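Local coordinates for plasma serine protease inhibitor (PDB 3DY0), which inhibits serine proteases of body fluids irreversibly through its reactive centre loop, in a heparin-dependent manner, and takes part in regulating haemostasis, at residues F169-E174 with V221-N226; F177-T182 with V319-T324; D204-L209 with L263-P268. All blocks are in the same frame, centred on the assembly; numbering follows the deposited sequence. Where two conformers were deposited one is given.

Contact 1 of 3, residues F169-E174 with V221-N226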
loop_
_atom_site.group_PDB
_atom_site.type_symbol
_atom_site.label_atom_id
_atom_site.label_comp_id
_atom_site.label_asym_id
_atom_site.label_seq_id
_atom_site.Cartn_x
_atom_site.Cartn_y
_atom_site.Cartn_z
ATOM N N PHE A 169 -8.687 -5.970 -1.948
ATOM C CA PHE A 169 -8.331 -7.363 -1.707
ATOM C C PHE A 169 -9.267 -8.007 -0.692
ATOM O O PHE A 169 -9.540 -7.447 0.368
ATOM C CB PHE A 169 -6.879 -7.433 -1.203
ATOM C CG PHE A 169 -6.450 -8.794 -0.720
ATOM C CD1 PHE A 169 -6.572 -9.143 0.624
ATOM C CD2 PHE A 169 -5.886 -9.712 -1.600
ATOM C CE1 PHE A 169 -6.133 -10.388 1.084
ATOM C CE2 PHE A 169 -5.445 -10.960 -1.147
ATOM C CZ PHE A 169 -5.568 -11.296 0.193
ATOM N N LYS A 170 -9.775 -9.184 -1.033
ATOM C CA LYS A 170 -10.640 -9.913 -0.118
ATOM C C LYS A 170 -10.376 -11.386 -0.331
ATOM O O LYS A 170 -10.462 -11.881 -1.451
ATOM C CB LYS A 170 -12.120 -9.618 -0.373
ATOM C CG LYS A 170 -13.040 -10.431 0.536
ATOM C CD LYS A 170 -14.507 -10.101 0.324
ATOM C CE LYS A 170 -15.389 -11.028 1.150
ATOM N NZ LYS A 170 -16.837 -10.784 0.898
ATOM N N ALA A 171 -10.037 -12.082 0.743
ATOM C CA ALA A 171 -9.766 -13.504 0.640
ATOM C C ALA A 171 -10.069 -14.224 1.938
ATOM O O ALA A 171 -9.973 -13.650 3.020
ATOM C CB ALA A 171 -8.310 -13.722 0.262
ATOM N N LYS A 172 -10.453 -15.487 1.816
ATOM C CA LYS A 172 -10.713 -16.313 2.979
ATOM C C LYS A 172 -9.388 -16.985 3.287
ATOM O O LYS A 172 -8.578 -17.201 2.383
ATOM C CB LYS A 172 -11.734 -17.404 2.652
ATOM C CG LYS A 172 -13.107 -16.899 2.268
ATOM C CD LYS A 172 -13.978 -18.057 1.814
ATOM C CE LYS A 172 -15.398 -17.596 1.518
ATOM N NZ LYS A 172 -16.236 -18.724 1.022
ATOM N N TRP A 173 -9.154 -17.303 4.556
ATOM C CA TRP A 173 -7.931 -18.016 4.909
ATOM C C TRP A 173 -8.115 -19.386 4.272
ATOM O O TRP A 173 -9.247 -19.830 4.087
ATOM C CB TRP A 173 -7.823 -18.220 6.421
ATOM C CG TRP A 173 -7.622 -16.981 7.219
ATOM C CD1 TRP A 173 -8.453 -16.484 8.178
ATOM C CD2 TRP A 173 -6.495 -16.099 7.163
ATOM N NE1 TRP A 173 -7.916 -15.345 8.726
ATOM C CE2 TRP A 173 -6.714 -15.084 8.121
ATOM C CE3 TRP A 173 -5.322 -16.066 6.398
ATOM C CZ2 TRP A 173 -5.802 -14.043 8.336
ATOM C CZ3 TRP A 173 -4.410 -15.030 6.613
ATOM C CH2 TRP A 173 -4.661 -14.034 7.573
ATOM N N GLU A 174 -7.020 -20.050 3.927
ATOM C CA GLU A 174 -7.122 -21.388 3.363
ATOM C C GLU A 174 -7.786 -22.244 4.444
ATOM O O GLU A 174 -8.634 -23.092 4.158
ATOM C CB GLU A 174 -5.731 -21.924 3.036
ATOM C CG GLU A 174 -5.742 -23.282 2.365
ATOM C CD GLU A 174 -4.352 -23.742 1.976
ATOM O OE1 GLU A 174 -3.503 -23.892 2.876
ATOM O OE2 GLU A 174 -4.112 -23.948 0.769
ATOM N N VAL A 221 0.713 -17.417 6.720
ATOM C CA VAL A 221 -0.650 -17.927 6.851
ATOM C C VAL A 221 -1.282 -17.749 5.476
ATOM O O VAL A 221 -1.581 -16.632 5.055
ATOM C CB VAL A 221 -1.455 -17.136 7.901
ATOM C CG1 VAL A 221 -2.815 -17.798 8.123
ATOM C CG2 VAL A 221 -0.680 -17.067 9.206
ATOM N N PRO A 222 -1.508 -18.857 4.760
ATOM C CA PRO A 222 -2.091 -18.818 3.418
ATOM C C PRO A 222 -3.565 -18.459 3.241
ATOM O O PRO A 222 -4.414 -18.776 4.071
ATOM C CB PRO A 222 -1.783 -20.212 2.885
ATOM C CG PRO A 222 -1.955 -21.055 4.106
ATOM C CD PRO A 222 -1.238 -20.247 5.175
ATOM N N TYR A 223 -3.844 -17.775 2.137
ATOM C CA TYR A 223 -5.208 -17.411 1.775
ATOM C C TYR A 223 -5.618 -18.406 0.705
ATOM O O TYR A 223 -4.769 -19.102 0.150
ATOM C CB TYR A 223 -5.255 -16.017 1.148
ATOM C CG TYR A 223 -5.034 -14.894 2.119
ATOM C CD1 TYR A 223 -5.977 -14.606 3.106
ATOM C CD2 TYR A 223 -3.873 -14.126 2.069
ATOM C CE1 TYR A 223 -5.768 -13.584 4.021
ATOM C CE2 TYR A 223 -3.652 -13.103 2.979
ATOM C CZ TYR A 223 -4.603 -12.839 3.952
ATOM O OH TYR A 223 -4.387 -11.834 4.865
ATOM N N GLN A 224 -6.913 -18.487 0.427
ATOM C CA GLN A 224 -7.369 -19.359 -0.643
ATOM C C GLN A 224 -6.779 -18.683 -1.869
ATOM O O GLN A 224 -6.943 -17.477 -2.049
ATOM C CB GLN A 224 -8.893 -19.368 -0.738
ATOM C CG GLN A 224 -9.558 -20.360 0.190
ATOM C CD GLN A 224 -11.043 -20.498 -0.078
ATOM O OE1 GLN A 224 -11.662 -21.489 0.308
ATOM N NE2 GLN A 224 -11.625 -19.498 -0.730
ATOM N N GLY A 225 -6.080 -19.445 -2.699
ATOM C CA GLY A 225 -5.461 -18.858 -3.872
ATOM C C GLY A 225 -3.963 -18.758 -3.649
ATOM O O GLY A 225 -3.438 -19.356 -2.712
ATOM N N ASN A 226 -3.275 -17.986 -4.484
ATOM C CA ASN A 226 -1.824 -17.860 -4.372
ATOM C C ASN A 226 -1.323 -16.863 -3.325
ATOM O O ASN A 226 -0.150 -16.897 -2.958
ATOM C CB ASN A 226 -1.229 -17.494 -5.737
ATOM C CG ASN A 226 0.268 -17.755 -5.815
ATOM O OD1 ASN A 226 0.927 -17.379 -6.787
ATOM N ND2 ASN A 226 0.811 -18.410 -4.795
HETATM O O HOH W 1 -11.285 -16.491 -0.702
HETATM O O HOH W 2 -10.012 -23.724 1.826
HETATM O O HOH W 3 -3.279 -21.851 -0.768
#
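The indole of Trp173 and the phenol of Tyr223 run alongside each other from bridged backbones; both side chains have CG anti to the carbonyl carbon (chi1 -68° in Trp173). Their planes are only 7° apart but slid past one another, so that overlap is slight: CZ3 of Trp173 comes within 3.3 Å of CE1 of Tyr223, which sits over the tryptophan face toward its rim. On the side of Tyr223 away from Trp173, Phe169 points its edge at the ring face, in a T-shaped pair with CZ of Phe169 3.8 Å from CD2 of Tyr223 and the planes at 74°. The tyrosine is thus held between two aromatic neighbours. CB of Ala171 adds an oblique contact at 3.8 Å to CD1 of Tyr223, and CG1 of Val221 packs obliquely at 3.5 Å from CE3 of Trp173. At the base of these side chains the backbones join by two bonds flanking the Trp173–Tyr223 bridge: Gln224 N to Lys172 O, 2.9 Å, and Glu174 N to Pro222 O, also 2.9 Å, the latter donor tilted out of the carbonyl plane. On the exposed side the Lys172 and Gln224 chains run alongside each other, and a water links Glu174 O to Gln224 OE1. The polar ends of the aromatics are satisfied elsewhere, Tyr223 OH by Thr324 OG1 and Trp173 NE1 by Asp320 O. The cluster lies in the serpin breach, at the end of strand 159-172 where that strand pairs with the inserted loop strand 323-335, and strand 228-234 packs against Trp173 and Tyr223 through Ala229.

Contact 2 of 3, residues F177-T182 with V319-T324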
loop_
_atom_site.group_PDB
_atom_site.type_symbol
_atom_site.label_atom_id
_atom_site.label_comp_id
_atom_site.label_asym_id
_atom_site.label_seq_id
_atom_site.Cartn_x
_atom_site.Cartn_y
_atom_site.Cartn_z
ATOM N N PHE A 177 -9.972 -19.764 11.290
ATOM C CA PHE A 177 -9.742 -19.885 12.721
ATOM C C PHE A 177 -11.142 -20.251 13.215
ATOM O O PHE A 177 -12.135 -19.788 12.647
ATOM C CB PHE A 177 -9.331 -18.532 13.318
ATOM C CG PHE A 177 -7.894 -18.153 13.065
ATOM C CD1 PHE A 177 -6.887 -18.564 13.933
ATOM C CD2 PHE A 177 -7.550 -17.370 11.966
ATOM C CE1 PHE A 177 -5.559 -18.196 13.714
ATOM C CE2 PHE A 177 -6.225 -16.997 11.737
ATOM C CZ PHE A 177 -5.227 -17.412 12.614
ATOM N N ASN A 178 -11.242 -21.084 14.246
ATOM C CA ASN A 178 -12.559 -21.445 14.760
ATOM C C ASN A 178 -13.012 -20.358 15.729
ATOM O O ASN A 178 -12.287 -20.008 16.656
ATOM C CB ASN A 178 -12.511 -22.796 15.476
ATOM C CG ASN A 178 -13.886 -23.275 15.901
ATOM O OD1 ASN A 178 -14.587 -22.599 16.654
ATOM N ND2 ASN A 178 -14.282 -24.448 15.416
ATOM N N HIS A 179 -14.209 -19.822 15.503
ATOM C CA HIS A 179 -14.749 -18.765 16.355
ATOM C C HIS A 179 -14.757 -19.147 17.832
ATOM O O HIS A 179 -14.606 -18.287 18.703
ATOM C CB HIS A 179 -16.168 -18.400 15.907
ATOM C CG HIS A 179 -16.209 -17.549 14.676
ATOM N ND1 HIS A 179 -15.765 -16.244 14.660
ATOM C CD2 HIS A 179 -16.625 -17.820 13.416
ATOM C CE1 HIS A 179 -15.906 -15.748 13.444
ATOM N NE2 HIS A 179 -16.425 -16.684 12.671
ATOM N N LYS A 180 -14.930 -20.435 18.108
ATOM C CA LYS A 180 -14.954 -20.925 19.480
ATOM C C LYS A 180 -13.556 -20.873 20.089
ATOM O O LYS A 180 -13.384 -21.073 21.291
ATOM C CB LYS A 180 -15.481 -22.364 19.519
ATOM N N GLY A 181 -12.560 -20.605 19.252
ATOM C CA GLY A 181 -11.194 -20.534 19.733
ATOM C C GLY A 181 -10.731 -19.111 19.984
ATOM O O GLY A 181 -9.564 -18.879 20.293
ATOM N N THR A 182 -11.638 -18.151 19.850
ATOM C CA THR A 182 -11.282 -16.756 20.068
ATOM C C THR A 182 -11.660 -16.322 21.479
ATOM O O THR A 182 -12.816 -16.447 21.890
ATOM C CB THR A 182 -11.982 -15.844 19.050
ATOM O OG1 THR A 182 -11.646 -16.273 17.724
ATOM C CG2 THR A 182 -11.543 -14.399 19.236
ATOM N N VAL A 319 -8.807 -8.107 9.738
ATOM C CA VAL A 319 -8.359 -9.488 9.867
ATOM C C VAL A 319 -9.242 -10.165 10.900
ATOM O O VAL A 319 -9.361 -9.684 12.026
ATOM C CB VAL A 319 -6.894 -9.568 10.358
ATOM C CG1 VAL A 319 -6.563 -10.995 10.799
ATOM C CG2 VAL A 319 -5.954 -9.118 9.246
ATOM N N ASP A 320 -9.880 -11.265 10.513
ATOM C CA ASP A 320 -10.714 -11.995 11.455
ATOM C C ASP A 320 -10.601 -13.500 11.255
ATOM O O ASP A 320 -9.714 -13.973 10.548
ATOM C CB ASP A 320 -12.179 -11.536 11.386
ATOM C CG ASP A 320 -12.791 -11.678 10.005
ATOM O OD1 ASP A 320 -12.287 -12.475 9.184
ATOM O OD2 ASP A 320 -13.808 -10.991 9.752
ATOM N N GLU A 321 -11.492 -14.256 11.884
ATOM C CA GLU A 321 -11.428 -15.705 11.785
ATOM C C GLU A 321 -11.617 -16.280 10.388
ATOM O O GLU A 321 -11.052 -17.323 10.066
ATOM C CB GLU A 321 -12.448 -16.340 12.742
ATOM C CG GLU A 321 -12.167 -16.085 14.215
ATOM C CD GLU A 321 -12.819 -14.818 14.744
ATOM O OE1 GLU A 321 -13.240 -13.966 13.933
ATOM O OE2 GLU A 321 -12.903 -14.675 15.984
ATOM N N SER A 322 -12.395 -15.600 9.552
ATOM C CA SER A 322 -12.659 -16.087 8.202
ATOM C C SER A 322 -11.607 -15.709 7.166
ATOM O O SER A 322 -11.365 -16.463 6.225
ATOM C CB SER A 322 -14.029 -15.599 7.723
ATOM O OG SER A 322 -14.016 -14.205 7.486
ATOM N N GLY A 323 -10.985 -14.545 7.322
ATOM C CA GLY A 323 -9.986 -14.142 6.351
ATOM C C GLY A 323 -9.525 -12.714 6.516
ATOM O O GLY A 323 -9.358 -12.232 7.634
ATOM N N THR A 324 -9.333 -12.038 5.388
ATOM C CA THR A 324 -8.857 -10.661 5.381
ATOM C C THR A 324 -9.463 -9.826 4.261
ATOM O O THR A 324 -9.682 -10.314 3.157
ATOM C CB THR A 324 -7.311 -10.623 5.201
ATOM O OG1 THR A 324 -6.680 -11.252 6.321
ATOM C CG2 THR A 324 -6.803 -9.182 5.064
#
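The hinge of the reactive centre loop, where strand 307-319 turns into the inserted strand 323-335 of the cleaved serpin, meets the loop 177-182 chiefly through Glu321. Its carbonyl O accepts from Phe177 N at 2.9 Å in a nearly straight bond (168° at the hydrogen). The side chain then folds back, bent at chi2 (90°), which carries the carboxylate between His179 and Thr182. Thr182 OG1, arriving from the opposite direction, donates to OE2 of Glu321 at 2.7 Å on the anti lone pair, away from the other oxygen. The imidazole of His179 is set roughly perpendicular to the run of the glutamate chain. CB of Glu321 lies over the imidazole face, 3.9 Å from its centroid, as a CH-pi contact, while OE1 of Glu321 approaches CE1 of His179 at 3.2 Å with the ring and carboxylate planes 48° apart. A long, weak ion pair of OE2 with Lys269 may help stabilise the negative charge of this buried residue. The turn itself is shaped by Asp320, whose OD1 takes Gly323 N at 3.1 Å in an Asx motif; its OD2 forms a salt bridge with Arg325. Met200 of strand 194-211 packs against Phe177, Thr182 and Glu321, Leu267 of strand 259-277 touches the Phe177 ring, and Trp173, beyond the end of strand 159-172, meets that ring edge-to-face.

Contact 3 of 3, residues D204-L209 with L263-P268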
loop_
_atom_site.group_PDB
_atom_site.type_symbol
_atom_site.label_atom_id
_atom_site.label_comp_id
_atom_site.label_asym_id
_atom_site.label_seq_id
_atom_site.Cartn_x
_atom_site.Cartn_y
_atom_site.Cartn_z
ATOM N N ASP A 204 -2.031 -25.804 14.011
ATOM C CA ASP A 204 -1.948 -26.331 12.656
ATOM C C ASP A 204 -0.493 -26.303 12.209
ATOM O O ASP A 204 0.389 -25.891 12.958
ATOM C CB ASP A 204 -2.789 -25.440 11.730
ATOM C CG ASP A 204 -3.135 -26.103 10.405
ATOM O OD1 ASP A 204 -2.702 -27.245 10.163
ATOM O OD2 ASP A 204 -3.852 -25.465 9.603
ATOM N N GLN A 205 -0.245 -26.762 10.990
ATOM C CA GLN A 205 1.102 -26.728 10.439
ATOM C C GLN A 205 1.208 -25.393 9.717
ATOM O O GLN A 205 0.304 -25.014 8.970
ATOM C CB GLN A 205 1.312 -27.858 9.437
ATOM C CG GLN A 205 2.716 -27.897 8.861
ATOM C CD GLN A 205 2.839 -28.864 7.703
ATOM O OE1 GLN A 205 2.328 -28.611 6.611
ATOM N NE2 GLN A 205 3.509 -29.984 7.938
ATOM N N TYR A 206 2.303 -24.676 9.944
ATOM C CA TYR A 206 2.507 -23.375 9.313
ATOM C C TYR A 206 3.929 -23.200 8.822
ATOM O O TYR A 206 4.858 -23.822 9.347
ATOM C CB TYR A 206 2.287 -22.235 10.315
ATOM C CG TYR A 206 0.919 -22.117 10.933
ATOM C CD1 TYR A 206 -0.058 -21.302 10.362
ATOM C CD2 TYR A 206 0.622 -22.766 12.130
ATOM C CE1 TYR A 206 -1.297 -21.130 10.977
ATOM C CE2 TYR A 206 -0.607 -22.600 12.749
ATOM C CZ TYR A 206 -1.561 -21.780 12.171
ATOM O OH TYR A 206 -2.770 -21.605 12.806
ATOM N N HIS A 207 4.102 -22.355 7.810
ATOM C CA HIS A 207 5.437 -22.055 7.312
ATOM C C HIS A 207 6.006 -21.156 8.400
ATOM O O HIS A 207 5.395 -20.152 8.776
ATOM C CB HIS A 207 5.373 -21.317 5.976
ATOM C CG HIS A 207 5.361 -22.229 4.788
ATOM N ND1 HIS A 207 6.422 -23.050 4.471
ATOM C CD2 HIS A 207 4.416 -22.456 3.846
ATOM C CE1 HIS A 207 6.132 -23.744 3.386
ATOM N NE2 HIS A 207 4.920 -23.402 2.986
ATOM N N TYR A 208 7.170 -21.525 8.913
ATOM C CA TYR A 208 7.784 -20.792 10.005
ATOM C C TYR A 208 9.285 -20.628 9.867
ATOM O O TYR A 208 9.962 -21.466 9.277
ATOM C CB TYR A 208 7.469 -21.561 11.295
ATOM C CG TYR A 208 8.139 -21.070 12.559
ATOM C CD1 TYR A 208 7.549 -20.084 13.348
ATOM C CD2 TYR A 208 9.340 -21.631 12.994
ATOM C CE1 TYR A 208 8.134 -19.674 14.549
ATOM C CE2 TYR A 208 9.938 -21.222 14.193
ATOM C CZ TYR A 208 9.324 -20.247 14.965
ATOM O OH TYR A 208 9.886 -19.860 16.160
ATOM N N LEU A 209 9.793 -19.538 10.429
ATOM C CA LEU A 209 11.221 -19.266 10.425
ATOM C C LEU A 209 11.599 -18.422 11.628
ATOM O O LEU A 209 10.905 -17.462 11.974
ATOM C CB LEU A 209 11.644 -18.523 9.151
ATOM C CG LEU A 209 13.127 -18.144 9.080
ATOM C CD1 LEU A 209 13.970 -19.406 9.001
ATOM C CD2 LEU A 209 13.388 -17.263 7.869
ATOM N N LEU A 263 2.350 -25.386 15.029
ATOM C CA LEU A 263 2.251 -24.286 15.980
ATOM C C LEU A 263 0.849 -24.152 16.544
ATOM O O LEU A 263 -0.131 -24.454 15.866
ATOM C CB LEU A 263 2.568 -22.946 15.305
ATOM C CG LEU A 263 3.876 -22.708 14.561
ATOM C CD1 LEU A 263 3.801 -21.364 13.843
ATOM C CD2 LEU A 263 5.031 -22.729 15.532
ATOM N N GLU A 264 0.772 -23.701 17.791
ATOM C CA GLU A 264 -0.504 -23.402 18.424
ATOM C C GLU A 264 -0.428 -21.884 18.278
ATOM O O GLU A 264 0.159 -21.195 19.115
ATOM C CB GLU A 264 -0.507 -23.805 19.901
ATOM C CG GLU A 264 -1.851 -23.589 20.587
ATOM C CD GLU A 264 -1.861 -24.041 22.038
ATOM O OE1 GLU A 264 -2.908 -23.880 22.698
ATOM O OE2 GLU A 264 -0.828 -24.555 22.521
ATOM N N LEU A 265 -0.978 -21.379 17.177
ATOM C CA LEU A 265 -0.928 -19.955 16.862
ATOM C C LEU A 265 -2.041 -19.112 17.458
ATOM O O LEU A 265 -3.215 -19.448 17.338
ATOM C CB LEU A 265 -0.935 -19.761 15.341
ATOM C CG LEU A 265 -0.897 -18.316 14.835
ATOM C CD1 LEU A 265 0.453 -17.692 15.176
ATOM C CD2 LEU A 265 -1.135 -18.290 13.331
ATOM N N TYR A 266 -1.645 -18.005 18.081
ATOM C CA TYR A 266 -2.577 -17.057 18.677
ATOM C C TYR A 266 -2.343 -15.737 17.952
ATOM O O TYR A 266 -1.253 -15.177 18.003
ATOM C CB TYR A 266 -2.305 -16.926 20.176
ATOM C CG TYR A 266 -2.781 -18.132 20.960
ATOM C CD1 TYR A 266 -4.067 -18.175 21.499
ATOM C CD2 TYR A 266 -1.962 -19.247 21.122
ATOM C CE1 TYR A 266 -4.528 -19.303 22.180
ATOM C CE2 TYR A 266 -2.412 -20.379 21.798
ATOM C CZ TYR A 266 -3.694 -20.400 22.324
ATOM O OH TYR A 266 -4.145 -21.524 22.989
ATOM N N LEU A 267 -3.374 -15.265 17.262
ATOM C CA LEU A 267 -3.289 -14.037 16.482
ATOM C C LEU A 267 -4.505 -13.174 16.764
ATOM O O LEU A 267 -5.638 -13.645 16.708
ATOM C CB LEU A 267 -3.255 -14.377 14.991
ATOM C CG LEU A 267 -3.144 -13.224 13.993
ATOM C CD1 LEU A 267 -1.732 -12.674 14.009
ATOM C CD2 LEU A 267 -3.490 -13.731 12.591
ATOM N N PRO A 268 -4.288 -11.890 17.048
ATOM C CA PRO A 268 -5.447 -11.045 17.325
ATOM C C PRO A 268 -6.342 -10.771 16.129
ATOM O O PRO A 268 -5.890 -10.766 14.976
ATOM C CB PRO A 268 -4.820 -9.735 17.808
ATOM C CG PRO A 268 -3.474 -10.136 18.319
ATOM C CD PRO A 268 -3.032 -11.174 17.326
#
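Leu263 pairs with Asp204 in an antiparallel hydrogen-bonded pair: Leu263 N gives to Asp204 O at 2.9 Å, and Asp204 N returns a bond to Leu263 O at 3.0 Å. The carbonyl O of Leu263 also lies at the edge of the Tyr206 ring, 3.7 Å from CE2. With CG anti to its carbonyl carbon (chi1 -56°), the Leu263 side chain reaches both tyrosines: its CB is 3.7 Å from CD2 of Tyr206, while its CD1 meets CD1 of Tyr208 at 4.0 Å, the latter two side chains roughly perpendicular. From the Asp204–Leu263 pair segments 204-209 and 263-268 run off 80° apart, while the strands remain paired on both sides (Tyr206 with Arg261, Leu265 with Arg202), so the bend lies in the paired ribbon. Here strand 194-211 passes from serpin sheet C into sheet B; residues 263-268 lie in sheet C, with a parallel strand of the bound peptide along 263-266, and strand 259-277 later runs on into sheet A beside strand 307-319. The CB of Glu264 points away from 204-209, and its carboxylate forms a salt bridge with a basic side chain of the peptide. Leu265 points back into the corner, its CB 3.6 Å from OH of Tyr206 and its CD2 3.7 Å from CE1. That OH is hydrogen-bonded to Arg202 O. The CB of Tyr266 likewise points away; its OH donates to Glu264 OE1.

Overall arrangement
From the N terminus, the chain reaches residues 169-174, 177-182 and 204-209 before any of the three loops closes. Contact 1 closes first, when 221-226 returns to the end of strand 159-172; contact 3 follows at 263-268, and contact 2 last at 319-324. Contact 1 therefore crosses both others, whereas contact 3 is nested within the loop closed by contact 2. Contacts 1 and 2 meet directly at the breach end of sheet A, where Trp173 N bonds to Ser322 O. Contacts 2 and 3 touch through Val319 CG1 and the carbonyl O of Pro268, linking the loop hinge to sheet C. Contacts 1 and 3 do not touch, but neighbouring strands 194-211 and 216-222 connect them.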